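Local coordinates for protein xylulose kinase (Bifidobacterium adolescentis ATCC 15703, PDB 3I8B) that probably phosphorylates D-xylulose to D-xylulose 5-phosphate at the expense of ATP, as a sugar kinase of the FGGY family, at residues 103-108 / 218-223. Numbering follows the deposited sequence.
Sequences AALIEK and AMVLEA
One methyl of Leu-105, CD2, meets two side chains of the other helix: it lies 3.6 Å from Val-220 CG1 and 4.1 Å from the selenium, SE, of Met-219, a selenomethionine. The segment axes stay 11.8 Å apart and run at 112° to each other, so the backbones are well separated and the contact is made by side chains. Leucine suits the place because its branched end brings CD2 across; CG stands anti to the carbonyl carbon (chi1 -75°). Val-220, beta-branched and compact, answers with a single methyl. Met-219 reaches much further: its CG is anti to the backbone N (chi1 161°) and the chain runs on extended through chi2, which carries SE over to the first helix before the chain bends at chi3. The long, flexible, unbranched chain of a methionine suits this reach. There SE also rests 4.0 Å from Lys-108 CG, the two chains lying alongside and running opposite ways. Lysine fits this exposed margin, its methylene root packing on SE while NZ goes on toward Glu-222, staying 4.6 Å from OE2, too far for a salt bridge, though the opposite charges may attract weakly. The contact thus joins helices 99-110 and 214-225 within the N-terminal FGGY domain; helix 143-153 packs against both Leu-105 and Val-220, helix 122-134 lies against 99-110, and helix 227-236 against 214-225.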
ATOM      1  N   ALA A 103       0.256 -13.952 -13.614  1.00 13.46           N
ATOM      2  CA  ALA A 103      -0.384 -14.198 -14.908  1.00 15.52           C
ATOM      3  C   ALA A 103      -1.161 -15.513 -14.907  1.00 15.24           C
ATOM      4  O   ALA A 103      -2.314 -15.568 -15.340  1.00 15.11           O
ATOM      5  CB  ALA A 103       0.653 -14.201 -16.024  1.00 11.20           C
ATOM      6  N   ALA A 104      -0.516 -16.567 -14.415  1.00 12.79           N
ATOM      7  CA  ALA A 104      -1.124 -17.890 -14.370  1.00 14.68           C
ATOM      8  C   ALA A 104      -2.379 -17.944 -13.479  1.00 13.51           C
ATOM      9  O   ALA A 104      -3.368 -18.602 -13.822  1.00 12.73           O
ATOM     10  CB  ALA A 104      -0.090 -18.922 -13.918  1.00 15.64           C
ATOM     11  N   LEU A 105      -2.338 -17.259 -12.335  1.00 13.31           N
ATOM     12  CA  LEU A 105      -3.498 -17.216 -11.437  1.00 12.91           C
ATOM     13  C   LEU A 105      -4.719 -16.667 -12.154  1.00 10.74           C
ATOM     14  O   LEU A 105      -5.833 -17.152 -11.973  1.00 12.14           O
ATOM     15  CB  LEU A 105      -3.202 -16.349 -10.202  1.00 12.41           C
ATOM     16  CG  LEU A 105      -2.299 -16.980  -9.150  1.00 12.73           C
ATOM     17  CD1 LEU A 105      -1.773 -15.925  -8.181  1.00 15.21           C
ATOM     18  CD2 LEU A 105      -3.070 -18.060  -8.415  1.00 17.92           C
ATOM     19  N   ILE A 106      -4.502 -15.632 -12.951  1.00 10.90           N
ATOM     20  CA  ILE A 106      -5.584 -15.027 -13.713  1.00 15.67           C
ATOM     21  C   ILE A 106      -6.166 -16.026 -14.724  1.00 15.05           C
ATOM     22  O   ILE A 106      -7.384 -16.219 -14.790  1.00 12.70           O
ATOM     23  CB  ILE A 106      -5.122 -13.731 -14.430  1.00 14.85           C
ATOM     24  CG1 ILE A 106      -4.890 -12.610 -13.409  1.00 12.45           C
ATOM     25  CG2 ILE A 106      -6.158 -13.291 -15.470  1.00 11.32           C
ATOM     26  CD1 ILE A 106      -3.997 -11.511 -13.914  1.00 14.80           C
ATOM     27  N   GLU A 107      -5.290 -16.669 -15.493  1.00 15.13           N
ATOM     28  CA  GLU A 107      -5.725 -17.663 -16.479  1.00 16.40           C
ATOM     29  C   GLU A 107      -6.442 -18.830 -15.787  1.00 16.29           C
ATOM     30  O   GLU A 107      -7.455 -19.337 -16.276  1.00 15.70           O
ATOM     31  CB  GLU A 107      -4.536 -18.166 -17.292  1.00 14.13           C
ATOM     32  CG  GLU A 107      -3.970 -17.138 -18.283  1.00 18.95           C
ATOM     33  CD  GLU A 107      -2.871 -17.702 -19.195  1.00 18.75           C
ATOM     34  OE1 GLU A 107      -2.399 -18.840 -18.977  1.00 21.54           O
ATOM     35  OE2 GLU A 107      -2.464 -16.998 -20.136  1.00 22.19           O
ATOM     36  N   LYS A 108      -5.928 -19.234 -14.630  1.00 14.66           N
ATOM     37  CA  LYS A 108      -6.505 -20.370 -13.901  1.00 17.84           C
ATOM     38  C   LYS A 108      -7.934 -20.116 -13.417  1.00 16.07           C
ATOM     39  O   LYS A 108      -8.813 -20.981 -13.570  1.00 15.52           O
ATOM     40  CB  LYS A 108      -5.613 -20.777 -12.730  1.00 15.47           C
ATOM     41  CG  LYS A 108      -6.102 -22.007 -11.977  1.00 20.50           C
ATOM     42  CD  LYS A 108      -5.851 -23.286 -12.775  1.00 19.63           C
ATOM     43  CE  LYS A 108      -6.295 -24.509 -11.964  1.00 21.43           C
ATOM     44  NZ  LYS A 108      -6.066 -25.778 -12.706  1.00 26.64           N
ATOM     45  N   ALA A 218      -4.550 -23.562  -1.666  1.00 10.34           N
ATOM     46  CA  ALA A 218      -4.468 -24.914  -2.222  1.00 11.65           C
ATOM     47  C   ALA A 218      -4.198 -24.850  -3.720  1.00 10.27           C
ATOM     48  O   ALA A 218      -3.435 -25.645  -4.267  1.00 12.29           O
ATOM     49  CB  ALA A 218      -5.771 -25.700  -1.953  1.00 11.23           C
HETATM   50  N   MSE A 219      -4.837 -23.897  -4.383  1.00 10.36           N
HETATM   51  CA  MSE A 219      -4.739 -23.791  -5.834  1.00 12.46           C
HETATM   52  C   MSE A 219      -3.294 -23.655  -6.291  1.00 12.56           C
HETATM   53  O   MSE A 219      -2.912 -24.207  -7.328  1.00 11.44           O
HETATM   54  CB  MSE A 219      -5.578 -22.619  -6.338  1.00 14.09           C
HETATM   55  CG  MSE A 219      -5.213 -22.123  -7.728  1.00 19.24           C
HETATM   56 SE   MSE A 219      -6.346 -20.592  -8.241  1.00 28.74          SE
HETATM   57  CE  MSE A 219      -8.105 -21.460  -8.230  1.00 20.45           C
ATOM     58  N   VAL A 220      -2.486 -22.923  -5.523  1.00 11.56           N
ATOM     59  CA  VAL A 220      -1.081 -22.731  -5.904  1.00 10.40           C
ATOM     60  C   VAL A 220      -0.142 -23.806  -5.357  1.00 10.91           C
ATOM     61  O   VAL A 220       0.949 -24.003  -5.891  1.00 10.05           O
ATOM     62  CB  VAL A 220      -0.558 -21.313  -5.550  1.00 10.90           C
ATOM     63  CG1 VAL A 220      -1.543 -20.259  -6.045  1.00 12.29           C
ATOM     64  CG2 VAL A 220      -0.305 -21.170  -4.038  1.00  9.49           C
ATOM     65  N   LEU A 221      -0.566 -24.494  -4.297  1.00 11.26           N
ATOM     66  CA  LEU A 221       0.212 -25.588  -3.716  1.00 12.13           C
ATOM     67  C   LEU A 221       0.125 -26.859  -4.569  1.00 14.09           C
ATOM     68  O   LEU A 221       0.972 -27.751  -4.474  1.00 12.57           O
ATOM     69  CB  LEU A 221      -0.272 -25.900  -2.295  1.00  9.90           C
ATOM     70  CG  LEU A 221       0.008 -24.817  -1.244  1.00 10.60           C
ATOM     71  CD1 LEU A 221      -0.527 -25.201   0.137  1.00 10.71           C
ATOM     72  CD2 LEU A 221       1.514 -24.464  -1.177  1.00  8.92           C
ATOM     73  N   GLU A 222      -0.917 -26.934  -5.384  1.00 12.05           N
ATOM     74  CA  GLU A 222      -1.191 -28.124  -6.187  1.00 14.98           C
ATOM     75  C   GLU A 222       0.003 -28.521  -7.040  1.00 16.63           C
ATOM     76  O   GLU A 222       0.284 -29.712  -7.197  1.00 14.44           O
ATOM     77  CB  GLU A 222      -2.421 -27.877  -7.069  1.00 13.37           C
ATOM     78  CG  GLU A 222      -2.944 -29.069  -7.853  1.00 20.86           C
ATOM     79  CD  GLU A 222      -4.421 -28.897  -8.187  1.00 27.33           C
ATOM     80  OE1 GLU A 222      -5.261 -28.905  -7.253  1.00 34.82           O
ATOM     81  OE2 GLU A 222      -4.740 -28.723  -9.370  1.00 29.47           O
ATOM     82  N   ALA A 223       0.707 -27.519  -7.568  1.00 13.26           N
ATOM     83  CA  ALA A 223       1.862 -27.745  -8.427  1.00 19.59           C
ATOM     84  C   ALA A 223       2.927 -28.591  -7.752  1.00 19.43           C
ATOM     85  O   ALA A 223       3.588 -29.398  -8.406  1.00 18.62           O
ATOM     86  CB  ALA A 223       2.467 -26.420  -8.880  1.00 20.89           C
TER